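Mirolysin (Tannerella forsythia, PDB 6R7V) is a zinc-dependent metallopeptidase of the pappalysin family that probably cleaves protein substrates and is kept latent as a proenzyme by a cysteine switch. Local coordinates at residues A[43-48]-A[285-290]; A[76-81]-A[101-106]; A[152-157]-A[182-187]; A[262-267]-A[274-279]. The protein carries 1 engineered substitution. All blocks are in the same frame, centred on the assembly; numbering follows the deposited sequence.

Interaction 1: A[43-48]-A[285-290]; sequences STILIP and RMRSLF
Ile-45, at the start of strand 45-55, is wedged between the guanidinium of Arg-287 and the ring of Phe-290. From its CB, the CG2 branch sits over the middle of the Phe-290 ring, a CH-pi contact 3.6 Å from the centroid and only 6° off the normal. The other branch leads through CG1 to CD1, which lies 3.6 Å from Phe-290 CD2 and over one face of the guanidinium, toward its rim, 3.6 Å from Arg-287 NH1. The arginine chain is bent at chi3 (60°), swinging NH2 onto Ser-43 O at 2.8 Å. That bond is nearly straight (172°) and stays in the guanidinium plane, although the donor stands above the carbonyl plane. NH2 also reaches Pro-41 O and NH1 reaches Ala-99 O, so backbone carbonyls hold the group. Ile-47 adds its CD1, 3.6 Å from Phe-290 CZ. The contact thus joins residues 285-290, which continue helix 280-288, to strand 45-55, with strand 101-105 paired alongside and Gln-301 of helix 299-302 touching both Ile-45 and Phe-290.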
loop_
_atom_site.group_PDB
_atom_site.type_symbol
_atom_site.label_atom_id
_atom_site.label_comp_id
_atom_site.label_asym_id
_atom_site.label_seq_id
_atom_site.Cartn_x
_atom_site.Cartn_y
_atom_site.Cartn_z
ATOM N N SER A 43 -18.312 -9.827 -3.125
ATOM C CA SER A 43 -18.562 -8.698 -4.003
ATOM C C SER A 43 -17.466 -7.648 -3.956
ATOM O O SER A 43 -16.499 -7.747 -3.206
ATOM C CB SER A 43 -19.902 -8.052 -3.698
ATOM O OG SER A 43 -19.958 -7.672 -2.336
ATOM N N THR A 44 -17.606 -6.627 -4.805
ATOM C CA THR A 44 -16.639 -5.562 -4.908
ATOM C C THR A 44 -16.508 -4.825 -3.587
ATOM O O THR A 44 -17.518 -4.509 -2.938
ATOM C CB THR A 44 -17.011 -4.588 -6.029
ATOM O OG1 THR A 44 -17.151 -5.299 -7.258
ATOM C CG2 THR A 44 -15.940 -3.532 -6.228
ATOM N N ILE A 45 -15.253 -4.608 -3.152
ATOM C CA ILE A 45 -14.939 -3.876 -1.936
ATOM C C ILE A 45 -14.661 -2.449 -2.364
ATOM O O ILE A 45 -13.862 -2.241 -3.279
ATOM C CB ILE A 45 -13.730 -4.535 -1.229
ATOM C CG1 ILE A 45 -14.127 -5.914 -0.685
ATOM C CG2 ILE A 45 -13.174 -3.612 -0.136
ATOM C CD1 ILE A 45 -12.926 -6.781 -0.274
ATOM N N LEU A 46 -15.351 -1.478 -1.751
ATOM C CA LEU A 46 -15.163 -0.071 -2.092
ATOM C C LEU A 46 -14.453 0.644 -0.948
ATOM O O LEU A 46 -14.882 0.565 0.202
ATOM C CB LEU A 46 -16.540 0.574 -2.369
ATOM C CG LEU A 46 -16.564 2.087 -2.617
ATOM C CD1 LEU A 46 -15.684 2.484 -3.792
ATOM C CD2 LEU A 46 -18.008 2.540 -2.874
ATOM N N ILE A 47 -13.419 1.397 -1.298
ATOM C CA ILE A 47 -12.626 2.136 -0.335
ATOM C C ILE A 47 -12.781 3.630 -0.556
ATOM O O ILE A 47 -12.230 4.136 -1.533
ATOM C CB ILE A 47 -11.124 1.766 -0.475
ATOM C CG1 ILE A 47 -10.846 0.248 -0.417
ATOM C CG2 ILE A 47 -10.257 2.541 0.563
ATOM C CD1 ILE A 47 -11.101 -0.403 0.784
ATOM N N PRO A 48 -13.450 4.369 0.362
ATOM C CA PRO A 48 -13.461 5.851 0.285
ATOM C C PRO A 48 -12.091 6.381 0.634
ATOM O O PRO A 48 -11.484 5.927 1.608
ATOM C CB PRO A 48 -14.476 6.258 1.384
ATOM C CG PRO A 48 -15.251 4.983 1.716
ATOM C CD PRO A 48 -14.202 3.890 1.540
ATOM N N ARG A 285 -5.458 -12.487 0.646
ATOM C CA ARG A 285 -5.061 -11.912 1.911
ATOM C C ARG A 285 -5.665 -10.511 2.068
ATOM O O ARG A 285 -6.165 -10.175 3.146
ATOM C CB ARG A 285 -3.535 -11.875 2.006
ATOM C CG ARG A 285 -3.002 -11.110 3.192
ATOM C CD ARG A 285 -3.422 -11.685 4.523
ATOM N NE ARG A 285 -2.681 -12.887 4.830
ATOM C CZ ARG A 285 -1.759 -12.976 5.778
ATOM N NH1 ARG A 285 -1.530 -11.955 6.591
ATOM N NH2 ARG A 285 -1.106 -14.103 5.961
ATOM N N MET A 286 -5.603 -9.690 1.020
ATOM C CA MET A 286 -6.133 -8.317 1.104
ATOM C C MET A 286 -7.644 -8.314 1.315
ATOM O O MET A 286 -8.156 -7.594 2.181
ATOM C CB MET A 286 -5.769 -7.559 -0.187
ATOM C CG MET A 286 -4.257 -7.346 -0.304
ATOM S SD MET A 286 -3.840 -6.124 -1.592
ATOM C CE MET A 286 -4.165 -7.129 -3.086
ATOM N N ARG A 287 -8.368 -9.169 0.585
ATOM C CA ARG A 287 -9.816 -9.159 0.713
ATOM C C ARG A 287 -10.309 -9.693 2.055
ATOM O O ARG A 287 -11.396 -9.319 2.521
ATOM C CB ARG A 287 -10.454 -9.989 -0.396
ATOM C CG ARG A 287 -10.233 -9.359 -1.785
ATOM C CD ARG A 287 -10.895 -10.222 -2.857
ATOM N NE ARG A 287 -12.344 -10.356 -2.670
ATOM C CZ ARG A 287 -13.238 -9.421 -2.984
ATOM N NH1 ARG A 287 -12.850 -8.274 -3.549
ATOM N NH2 ARG A 287 -14.533 -9.624 -2.746
ATOM N N SER A 288 -9.486 -10.555 2.673
ATOM C CA SER A 288 -9.847 -11.170 3.957
ATOM C C SER A 288 -10.056 -10.130 5.066
ATOM O O SER A 288 -10.818 -10.398 6.007
ATOM C CB SER A 288 -8.796 -12.194 4.381
ATOM O OG SER A 288 -7.600 -11.594 4.848
ATOM N N LEU A 289 -9.453 -8.947 4.936
ATOM C CA LEU A 289 -9.605 -7.877 5.948
ATOM C C LEU A 289 -11.005 -7.311 5.961
ATOM O O LEU A 289 -11.359 -6.600 6.903
ATOM C CB LEU A 289 -8.611 -6.746 5.680
ATOM C CG LEU A 289 -7.136 -7.118 5.691
ATOM C CD1 LEU A 289 -6.304 -5.958 5.243
ATOM C CD2 LEU A 289 -6.662 -7.536 7.082
ATOM N N PHE A 290 -11.827 -7.655 4.953
ATOM C CA PHE A 290 -13.173 -7.109 4.871
ATOM C C PHE A 290 -14.212 -8.182 5.184
ATOM O O PHE A 290 -15.389 -7.973 4.917
ATOM C CB PHE A 290 -13.384 -6.476 3.503
ATOM C CG PHE A 290 -12.403 -5.359 3.264
ATOM C CD1 PHE A 290 -12.728 -4.040 3.593
ATOM C CD2 PHE A 290 -11.164 -5.613 2.683
ATOM C CE1 PHE A 290 -11.821 -3.011 3.359
ATOM C CE2 PHE A 290 -10.255 -4.579 2.455
ATOM C CZ PHE A 290 -10.583 -3.291 2.811
#

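Interaction 2: A[76-81]-A[101-106]; sequences EDFRRM and IEFKLA
Phe-78 and Phe-103 both set CG opposite their own carbonyl carbons (chi1 -77° and -61°), and their rings meet in a T-shaped stack. The pair belongs to a beta-alpha-beta crossover, in which helix 64-77 links the parallel neighbours 45-55 and 101-105. The edge of Phe-103 points into the face of Phe-78, with the planes 68° apart and the centroids separated by 5.1 Å. Phe-103 CE1 comes within 3.6 Å of Phe-78 CG. Val-209 of helix 203-212 touches both rings. Next to the aromatic pair, Ile-101 O faces Phe-78 CB at 3.5 Å and Arg-79 CG at 3.6 Å, hydrocarbon on both counts, and this buried carbonyl finds no polar partner. Arg-79 gives NE to Asn-75 O, while its NH1 donates to a water 2.8 Å away; the short link from that water to Glu-102 OE2 is doubtful. As the chain leaves the helix, Arg-79 N (3.2 Å) and Met-81 N (2.8 Å) grip Glu-76 O from opposite faces of its plane.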
loop_
_atom_site.group_PDB
_atom_site.type_symbol
_atom_site.label_atom_id
_atom_site.label_comp_id
_atom_site.label_asym_id
_atom_site.label_seq_id
_atom_site.Cartn_x
_atom_site.Cartn_y
_atom_site.Cartn_z
ATOM N N GLU A 76 -6.826 0.637 -11.530
ATOM C CA GLU A 76 -6.299 -0.279 -12.532
ATOM C C GLU A 76 -5.599 -1.449 -11.885
ATOM O O GLU A 76 -5.922 -2.620 -12.166
ATOM C CB GLU A 76 -5.271 0.430 -13.435
ATOM C CG GLU A 76 -5.897 1.451 -14.370
ATOM C CD GLU A 76 -4.894 2.177 -15.257
ATOM O OE1 GLU A 76 -3.696 1.813 -15.270
ATOM O OE2 GLU A 76 -5.318 3.139 -15.930
ATOM N N ASP A 77 -4.652 -1.159 -10.960
ATOM C CA ASP A 77 -3.835 -2.248 -10.414
ATOM C C ASP A 77 -4.614 -3.211 -9.546
ATOM O O ASP A 77 -4.281 -4.410 -9.553
ATOM C CB ASP A 77 -2.670 -1.638 -9.635
ATOM C CG ASP A 77 -1.691 -0.845 -10.515
ATOM O OD1 ASP A 77 -1.797 -0.938 -11.767
ATOM O OD2 ASP A 77 -0.797 -0.175 -9.956
ATOM N N PHE A 78 -5.607 -2.724 -8.802
ATOM C CA PHE A 78 -6.418 -3.578 -7.923
ATOM C C PHE A 78 -7.608 -4.229 -8.636
ATOM O O PHE A 78 -8.419 -4.912 -7.991
ATOM C CB PHE A 78 -6.887 -2.758 -6.712
ATOM C CG PHE A 78 -5.805 -2.548 -5.683
ATOM C CD1 PHE A 78 -4.873 -1.517 -5.824
ATOM C CD2 PHE A 78 -5.671 -3.416 -4.603
ATOM C CE1 PHE A 78 -3.814 -1.384 -4.914
ATOM C CE2 PHE A 78 -4.625 -3.243 -3.663
ATOM C CZ PHE A 78 -3.723 -2.218 -3.820
ATOM N N ARG A 79 -7.702 -4.066 -9.967
ATOM C CA ARG A 79 -8.781 -4.732 -10.714
ATOM C C ARG A 79 -8.191 -5.422 -11.954
ATOM O O ARG A 79 -8.947 -5.790 -12.872
ATOM C CB ARG A 79 -9.855 -3.718 -11.102
ATOM C CG ARG A 79 -10.607 -3.151 -9.891
ATOM C CD ARG A 79 -11.766 -2.267 -10.325
ATOM N NE ARG A 79 -11.356 -1.133 -11.149
ATOM C CZ ARG A 79 -12.220 -0.327 -11.758
ATOM N NH1 ARG A 79 -13.523 -0.541 -11.656
ATOM N NH2 ARG A 79 -11.786 0.676 -12.507
ATOM N N ARG A 80 -6.857 -5.611 -11.984
ATOM C CA ARG A 80 -6.139 -6.138 -13.153
ATOM C C ARG A 80 -6.629 -5.462 -14.470
ATOM O O ARG A 80 -6.861 -6.117 -15.502
ATOM C CB ARG A 80 -6.192 -7.669 -13.233
ATOM C CG ARG A 80 -5.082 -8.185 -14.169
ATOM C CD ARG A 80 -4.499 -9.553 -13.834
ATOM N NE ARG A 80 -3.407 -9.892 -14.752
ATOM C CZ ARG A 80 -2.141 -9.457 -14.663
ATOM N NH1 ARG A 80 -1.772 -8.627 -13.685
ATOM N NH2 ARG A 80 -1.244 -9.816 -15.579
ATOM N N MET A 81 -6.727 -4.130 -14.425
ATOM C CA MET A 81 -7.073 -3.318 -15.572
ATOM C C MET A 81 -5.902 -2.447 -15.985
ATOM O O MET A 81 -6.072 -1.586 -16.858
ATOM C CB MET A 81 -8.314 -2.495 -15.286
ATOM C CG MET A 81 -9.552 -3.365 -15.192
ATOM S SD MET A 81 -10.986 -2.414 -14.696
ATOM C CE MET A 81 -11.246 -1.496 -16.144
ATOM N N ILE A 101 -11.187 -4.656 -5.784
ATOM C CA ILE A 101 -11.229 -3.565 -4.826
ATOM C C ILE A 101 -11.212 -2.280 -5.644
ATOM O O ILE A 101 -10.333 -2.104 -6.497
ATOM C CB ILE A 101 -10.025 -3.650 -3.844
ATOM C CG1 ILE A 101 -10.086 -4.930 -3.010
ATOM C CG2 ILE A 101 -10.004 -2.420 -2.921
ATOM C CD1 ILE A 101 -8.826 -5.189 -2.105
ATOM N N GLU A 102 -12.161 -1.383 -5.353
ATOM C CA GLU A 102 -12.297 -0.054 -5.959
ATOM C C GLU A 102 -11.955 1.039 -4.985
ATOM O O GLU A 102 -12.260 0.905 -3.801
ATOM C CB GLU A 102 -13.769 0.206 -6.359
ATOM C CG GLU A 102 -14.296 -0.462 -7.588
ATOM C CD GLU A 102 -15.796 -0.263 -7.750
ATOM O OE1 GLU A 102 -16.426 0.488 -6.972
ATOM O OE2 GLU A 102 -16.352 -0.944 -8.620
ATOM N N PHE A 103 -11.493 2.175 -5.499
ATOM C CA PHE A 103 -11.120 3.341 -4.706
ATOM C C PHE A 103 -11.850 4.529 -5.245
ATOM O O PHE A 103 -11.926 4.704 -6.462
ATOM C CB PHE A 103 -9.608 3.590 -4.779
ATOM C CG PHE A 103 -8.775 2.457 -4.238
ATOM C CD1 PHE A 103 -8.486 1.343 -5.027
ATOM C CD2 PHE A 103 -8.310 2.478 -2.926
ATOM C CE1 PHE A 103 -7.721 0.290 -4.523
ATOM C CE2 PHE A 103 -7.578 1.402 -2.409
ATOM C CZ PHE A 103 -7.280 0.313 -3.219
ATOM N N LYS A 104 -12.443 5.331 -4.355
ATOM C CA LYS A 104 -13.112 6.550 -4.808
ATOM C C LYS A 104 -12.814 7.652 -3.844
ATOM O O LYS A 104 -12.906 7.452 -2.628
ATOM C CB LYS A 104 -14.642 6.388 -4.922
ATOM C CG LYS A 104 -15.138 5.453 -6.007
ATOM C CD LYS A 104 -16.679 5.425 -6.022
ATOM C CE LYS A 104 -17.158 4.223 -6.782
ATOM N NZ LYS A 104 -18.634 4.200 -6.919
ATOM N N LEU A 105 -12.558 8.860 -4.367
ATOM C CA LEU A 105 -12.369 9.974 -3.466
ATOM C C LEU A 105 -13.673 10.269 -2.725
ATOM O O LEU A 105 -14.756 10.260 -3.325
ATOM C CB LEU A 105 -11.946 11.215 -4.248
ATOM C CG LEU A 105 -10.520 11.173 -4.835
ATOM C CD1 LEU A 105 -10.292 12.394 -5.759
ATOM C CD2 LEU A 105 -9.466 11.228 -3.707
ATOM N N ALA A 106 -13.566 10.524 -1.425
ATOM C CA ALA A 106 -14.720 10.853 -0.601
ATOM C C ALA A 106 -15.439 12.087 -1.107
ATOM O O ALA A 106 -14.819 13.007 -1.627
ATOM C CB ALA A 106 -14.261 11.099 0.833
HETATM O O HOH W 1 -15.009 -2.343 -10.108
#

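Interaction 3: A[152-157]-A[182-187]; sequences LNIWVC and VVIHYK
Val-182 O receives the Trp-155 N-H at 2.8 Å, while Ile-154 CA makes a CA-H...O contact with the same oxygen. The indole edge comes close too, with Trp-155 CE3 3.4 Å from Val-182 O. The exchange continues along the parallel strands as Trp-155 O accepts from Ile-184 N (2.8 Å) and Ile-184 O from Cys-157 N. At the far end, Tyr-186 N donates to Cys-157 O at 3.0 Å. Side chains alternate between the two sheet faces. With chi1 at 68°, the sulfur of Cys-157 is tucked in over its own main chain, and there SG meets Val-183 CG1 at 3.8 Å. On the face of Ile-154, Val-156 and Ile-184, Ile-154 CG2 lies 4.1 Å from Ile-184 CG1, and Ile-184 also touches the engineered Ala-208 of helix 203-212. Strand 45-55 flanks one side and antiparallel strand 165-167 the other: the mixed sheet behind the zinc-binding helix that characterises metzincin catalytic domains.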
loop_
_atom_site.group_PDB
_atom_site.type_symbol
_atom_site.label_atom_id
_atom_site.label_comp_id
_atom_site.label_asym_id
_atom_site.label_seq_id
_atom_site.Cartn_x
_atom_site.Cartn_y
_atom_site.Cartn_z
ATOM N N LEU A 152 -9.812 5.616 3.868
ATOM C CA LEU A 152 -8.376 5.413 3.691
ATOM C C LEU A 152 -7.772 6.793 3.547
ATOM O O LEU A 152 -8.099 7.536 2.617
ATOM C CB LEU A 152 -8.029 4.541 2.476
ATOM C CG LEU A 152 -6.579 4.647 1.913
ATOM C CD1 LEU A 152 -5.517 4.158 2.927
ATOM C CD2 LEU A 152 -6.406 3.834 0.640
ATOM N N ASN A 153 -6.869 7.125 4.474
ATOM C CA ASN A 153 -6.141 8.389 4.477
ATOM C C ASN A 153 -4.799 8.226 3.784
ATOM O O ASN A 153 -4.003 7.360 4.185
ATOM C CB ASN A 153 -5.891 8.855 5.903
ATOM C CG ASN A 153 -7.119 9.296 6.628
ATOM O OD1 ASN A 153 -7.404 10.496 6.759
ATOM N ND2 ASN A 153 -7.889 8.348 7.114
ATOM N N ILE A 154 -4.568 9.025 2.735
ATOM C CA ILE A 154 -3.317 9.028 2.007
ATOM C C ILE A 154 -2.694 10.393 2.158
ATOM O O ILE A 154 -3.268 11.373 1.639
ATOM C CB ILE A 154 -3.487 8.698 0.517
ATOM C CG1 ILE A 154 -4.207 7.347 0.287
ATOM C CG2 ILE A 154 -2.102 8.730 -0.144
ATOM C CD1 ILE A 154 -4.418 7.012 -1.249
ATOM N N TRP A 155 -1.575 10.495 2.892
ATOM C CA TRP A 155 -0.901 11.780 3.062
ATOM C C TRP A 155 0.153 11.900 1.993
ATOM O O TRP A 155 0.838 10.902 1.704
ATOM C CB TRP A 155 -0.260 11.869 4.452
ATOM C CG TRP A 155 -1.223 12.047 5.569
ATOM C CD1 TRP A 155 -1.558 13.228 6.169
ATOM C CD2 TRP A 155 -1.833 11.007 6.356
ATOM N NE1 TRP A 155 -2.408 12.997 7.233
ATOM C CE2 TRP A 155 -2.620 11.638 7.346
ATOM C CE3 TRP A 155 -1.843 9.596 6.281
ATOM C CZ2 TRP A 155 -3.336 10.909 8.305
ATOM C CZ3 TRP A 155 -2.588 8.880 7.206
ATOM C CH2 TRP A 155 -3.290 9.529 8.231
ATOM N N VAL A 156 0.267 13.086 1.368
ATOM C CA VAL A 156 1.271 13.355 0.343
ATOM C C VAL A 156 2.138 14.489 0.833
ATOM O O VAL A 156 1.592 15.530 1.223
ATOM C CB VAL A 156 0.592 13.700 -0.991
ATOM C CG1 VAL A 156 1.630 13.999 -2.073
ATOM C CG2 VAL A 156 -0.351 12.569 -1.429
ATOM N N CYS A 157 3.453 14.267 0.960
ATOM C CA CYS A 157 4.317 15.263 1.558
ATOM C C CYS A 157 5.762 15.057 1.116
ATOM O O CYS A 157 6.067 14.068 0.421
ATOM C CB CYS A 157 4.213 15.166 3.080
ATOM S SG CYS A 157 4.919 13.642 3.761
ATOM N N VAL A 182 -1.630 5.601 4.651
ATOM C CA VAL A 182 -0.381 5.538 3.889
ATOM C C VAL A 182 0.126 6.928 3.589
ATOM O O VAL A 182 -0.647 7.903 3.524
ATOM C CB VAL A 182 -0.456 4.679 2.592
ATOM C CG1 VAL A 182 -0.977 3.262 2.875
ATOM C CG2 VAL A 182 -1.288 5.350 1.507
ATOM N N VAL A 183 1.463 7.041 3.498
ATOM C CA VAL A 183 2.139 8.324 3.253
ATOM C C VAL A 183 2.993 8.140 2.011
ATOM O O VAL A 183 3.777 7.166 1.935
ATOM C CB VAL A 183 3.007 8.751 4.463
ATOM C CG1 VAL A 183 3.634 10.119 4.221
ATOM C CG2 VAL A 183 2.198 8.784 5.767
ATOM N N ILE A 184 2.870 9.072 1.039
ATOM C CA ILE A 184 3.622 8.981 -0.198
ATOM C C ILE A 184 4.416 10.252 -0.447
ATOM O O ILE A 184 3.883 11.354 -0.281
ATOM C CB ILE A 184 2.679 8.688 -1.410
ATOM C CG1 ILE A 184 1.683 7.500 -1.187
ATOM C CG2 ILE A 184 3.520 8.427 -2.717
ATOM C CD1 ILE A 184 2.437 6.096 -1.026
ATOM N N HIS A 185 5.643 10.114 -0.966
ATOM C CA HIS A 185 6.449 11.288 -1.327
ATOM C C HIS A 185 5.763 11.988 -2.476
ATOM O O HIS A 185 5.384 11.339 -3.454
ATOM C CB HIS A 185 7.835 10.799 -1.753
ATOM C CG HIS A 185 8.873 11.869 -1.833
ATOM N ND1 HIS A 185 8.725 12.962 -2.657
ATOM C CD2 HIS A 185 10.013 12.007 -1.119
ATOM C CE1 HIS A 185 9.797 13.717 -2.451
ATOM N NE2 HIS A 185 10.589 13.202 -1.517
ATOM N N TYR A 186 5.638 13.307 -2.401
ATOM C CA TYR A 186 4.944 14.099 -3.427
ATOM C C TYR A 186 5.535 13.923 -4.819
ATOM O O TYR A 186 4.805 14.095 -5.796
ATOM C CB TYR A 186 4.921 15.585 -3.030
ATOM C CG TYR A 186 6.213 16.337 -3.267
ATOM C CD1 TYR A 186 7.265 16.275 -2.350
ATOM C CD2 TYR A 186 6.394 17.108 -4.413
ATOM C CE1 TYR A 186 8.472 16.935 -2.583
ATOM C CE2 TYR A 186 7.597 17.764 -4.658
ATOM C CZ TYR A 186 8.627 17.688 -3.734
ATOM O OH TYR A 186 9.796 18.375 -3.950
ATOM N N LYS A 187 6.845 13.647 -4.925
ATOM C CA LYS A 187 7.436 13.520 -6.250
ATOM C C LYS A 187 7.048 12.218 -6.919
ATOM O O LYS A 187 7.399 12.022 -8.087
ATOM C CB LYS A 187 8.971 13.580 -6.150
ATOM C CG LYS A 187 9.545 14.940 -5.865
ATOM C CD LYS A 187 11.045 14.801 -5.654
ATOM C CE LYS A 187 11.688 16.134 -5.400
ATOM N NZ LYS A 187 13.124 15.974 -5.044
#

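Interaction 4: A[262-267]-A[274-279]; sequences MFMNYM and CMNLFT
Residues 262-267 lead into Met-267, probably the Met-turn methionine of this metzincin, and Tyr-266 packs them against residues 274-279. The tyrosine edge enters the face of Phe-278 in a T-shaped stack (centroids 4.7 Å apart, planes at 68°), with CD2 over the middle of that ring. One face of the tyrosine lies over the backbone, Leu-277 N approaching CZ to 3.5 Å, and Met-275 SD makes a Met-aromatic contact at its edge. Asn-265 and Leu-277 form a single backbone bridge: Met-264 O takes a 2.8 Å bond from Asn-276 N and a weak one from Leu-277 N, and Tyr-266 N donates to Leu-277 O at 3.1 Å. Leu-277 CD2 reaches Met-264 CG at 3.6 Å. An Asx turn, Met-267 N to Asn-265 OD1 at 2.9 Å, fixes the bend into Met-267. Tyr-266 O accepts from ND1 of the zinc ligand His-207. The Met-267 side chain touches His-211, another ligand, and lies about 5 Å from the zinc, as expected of a metzincin Met-turn methionine.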
loop_
_atom_site.group_PDB
_atom_site.type_symbol
_atom_site.label_atom_id
_atom_site.label_comp_id
_atom_site.label_asym_id
_atom_site.label_seq_id
_atom_site.Cartn_x
_atom_site.Cartn_y
_atom_site.Cartn_z
ATOM N N MET A 262 9.395 -13.423 -8.825
ATOM C CA MET A 262 8.377 -12.532 -9.383
ATOM C C MET A 262 8.742 -11.064 -9.131
ATOM O O MET A 262 8.104 -10.347 -8.335
ATOM C CB MET A 262 7.031 -12.892 -8.748
ATOM C CG MET A 262 5.886 -12.549 -9.585
ATOM S SD MET A 262 4.395 -13.031 -8.685
ATOM C CE MET A 262 4.102 -14.675 -9.281
ATOM N N PHE A 263 9.793 -10.605 -9.821
ATOM C CA PHE A 263 10.308 -9.248 -9.599
ATOM C C PHE A 263 9.355 -8.171 -10.093
ATOM O O PHE A 263 9.543 -7.009 -9.736
ATOM C CB PHE A 263 11.680 -9.075 -10.255
ATOM C CG PHE A 263 11.693 -9.278 -11.746
ATOM C CD1 PHE A 263 11.285 -8.261 -12.608
ATOM C CD2 PHE A 263 12.090 -10.492 -12.293
ATOM C CE1 PHE A 263 11.295 -8.450 -13.988
ATOM C CE2 PHE A 263 12.107 -10.676 -13.669
ATOM C CZ PHE A 263 11.697 -9.663 -14.508
ATOM N N MET A 264 8.337 -8.548 -10.884
ATOM C CA MET A 264 7.328 -7.615 -11.411
ATOM C C MET A 264 6.080 -7.540 -10.490
ATOM O O MET A 264 5.082 -6.909 -10.840
ATOM C CB MET A 264 6.961 -7.932 -12.874
ATOM C CG MET A 264 6.185 -9.222 -13.145
ATOM S SD MET A 264 6.941 -10.790 -12.642
ATOM C CE MET A 264 8.435 -10.773 -13.629
ATOM N N ASN A 265 6.158 -8.188 -9.340
ATOM C CA ASN A 265 5.117 -8.077 -8.309
ATOM C C ASN A 265 5.174 -6.691 -7.710
ATOM O O ASN A 265 6.268 -6.166 -7.468
ATOM C CB ASN A 265 5.352 -9.126 -7.235
ATOM C CG ASN A 265 4.150 -9.275 -6.324
ATOM O OD1 ASN A 265 4.008 -8.546 -5.347
ATOM N ND2 ASN A 265 3.240 -10.185 -6.671
ATOM N N TYR A 266 4.003 -6.092 -7.407
ATOM C CA TYR A 266 4.022 -4.756 -6.802
ATOM C C TYR A 266 4.719 -4.698 -5.454
ATOM O O TYR A 266 5.125 -3.596 -5.040
ATOM C CB TYR A 266 2.586 -4.242 -6.607
ATOM C CG TYR A 266 1.792 -4.137 -7.902
ATOM C CD1 TYR A 266 2.249 -3.373 -8.963
ATOM C CD2 TYR A 266 0.600 -4.831 -8.071
ATOM C CE1 TYR A 266 1.563 -3.326 -10.175
ATOM C CE2 TYR A 266 -0.119 -4.755 -9.265
ATOM C CZ TYR A 266 0.377 -4.016 -10.313
ATOM O OH TYR A 266 -0.315 -3.956 -11.494
ATOM N N MET A 267 4.867 -5.832 -4.759
ATOM C CA MET A 267 5.483 -5.845 -3.444
ATOM C C MET A 267 6.994 -6.075 -3.492
ATOM O O MET A 267 7.601 -6.337 -2.457
ATOM C CB MET A 267 4.803 -6.888 -2.547
ATOM C CG MET A 267 3.290 -6.608 -2.360
ATOM S SD MET A 267 2.820 -4.868 -2.017
ATOM C CE MET A 267 3.663 -4.604 -0.427
ATOM N N CYS A 274 8.099 -1.531 -14.495
ATOM C CA CYS A 274 8.421 -2.938 -14.667
ATOM C C CYS A 274 7.586 -3.824 -13.710
ATOM O O CYS A 274 7.705 -5.042 -13.762
ATOM C CB CYS A 274 9.923 -3.153 -14.546
ATOM S SG CYS A 274 10.864 -2.132 -15.716
ATOM N N MET A 275 6.647 -3.227 -12.945
ATOM C CA MET A 275 5.685 -3.947 -12.129
ATOM C C MET A 275 4.388 -4.133 -12.873
ATOM O O MET A 275 3.974 -3.253 -13.640
ATOM C CB MET A 275 5.372 -3.192 -10.850
ATOM C CG MET A 275 6.541 -3.044 -9.965
ATOM S SD MET A 275 6.101 -2.041 -8.519
ATOM C CE MET A 275 7.371 -2.684 -7.384
ATOM N N ASN A 276 3.677 -5.228 -12.601
ATOM C CA ASN A 276 2.423 -5.402 -13.326
ATOM C C ASN A 276 1.487 -6.473 -12.735
ATOM O O ASN A 276 0.491 -6.789 -13.389
ATOM C CB ASN A 276 2.678 -5.704 -14.827
ATOM C CG ASN A 276 3.709 -6.787 -14.993
ATOM O OD1 ASN A 276 3.538 -7.889 -14.481
ATOM N ND2 ASN A 276 4.825 -6.482 -15.670
ATOM N N LEU A 277 1.739 -6.978 -11.497
ATOM C CA LEU A 277 0.744 -7.886 -10.924
ATOM C C LEU A 277 0.787 -7.987 -9.432
ATOM O O LEU A 277 1.825 -7.763 -8.764
ATOM C CB LEU A 277 0.813 -9.345 -11.496
ATOM C CG LEU A 277 1.834 -10.290 -10.832
ATOM C CD1 LEU A 277 1.528 -11.757 -11.185
ATOM C CD2 LEU A 277 3.265 -9.976 -11.254
ATOM N N PHE A 278 -0.409 -8.353 -8.909
ATOM C CA PHE A 278 -0.593 -9.017 -7.633
ATOM C C PHE A 278 -0.894 -10.452 -7.950
ATOM O O PHE A 278 -1.452 -10.716 -9.022
ATOM C CB PHE A 278 -1.762 -8.457 -6.802
ATOM C CG PHE A 278 -1.552 -7.094 -6.176
ATOM C CD1 PHE A 278 -0.618 -6.909 -5.153
ATOM C CD2 PHE A 278 -2.362 -6.020 -6.541
ATOM C CE1 PHE A 278 -0.486 -5.664 -4.530
ATOM C CE2 PHE A 278 -2.217 -4.775 -5.928
ATOM C CZ PHE A 278 -1.259 -4.602 -4.951
ATOM N N THR A 279 -0.634 -11.362 -7.032
ATOM C CA THR A 279 -1.052 -12.741 -7.266
ATOM C C THR A 279 -2.448 -13.011 -6.692
ATOM O O THR A 279 -2.955 -12.243 -5.853
ATOM C CB THR A 279 -0.092 -13.738 -6.631
ATOM O OG1 THR A 279 -0.180 -13.674 -5.202
ATOM C CG2 THR A 279 1.319 -13.597 -7.094
#

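Interactions 1, 2 and 3 all reach the mixed sheet, in which strand 45-55 lies between 101-105 and 152-157. Interactions 1 and 2, with centres about 11 Å apart, are tied by backbone hydrogen bonds of Ile-45 and Ile-47 with Glu-102, whereas interaction 3 is about 21 Å from interaction 1, joined to it through Pro-48 and Leu-152. Along the chain, interactions 2, 3 and 4 follow in series within the long span that interaction 1 closes. Interaction 4 lies across the chain's centre from interaction 3, yet meets interaction 2 where Phe-78 touches Phe-278. Side chains of both the sheet and residues 262-267 touch helix 203-212, which carries His-207 and His-211, consistent with a metzincin catalytic domain.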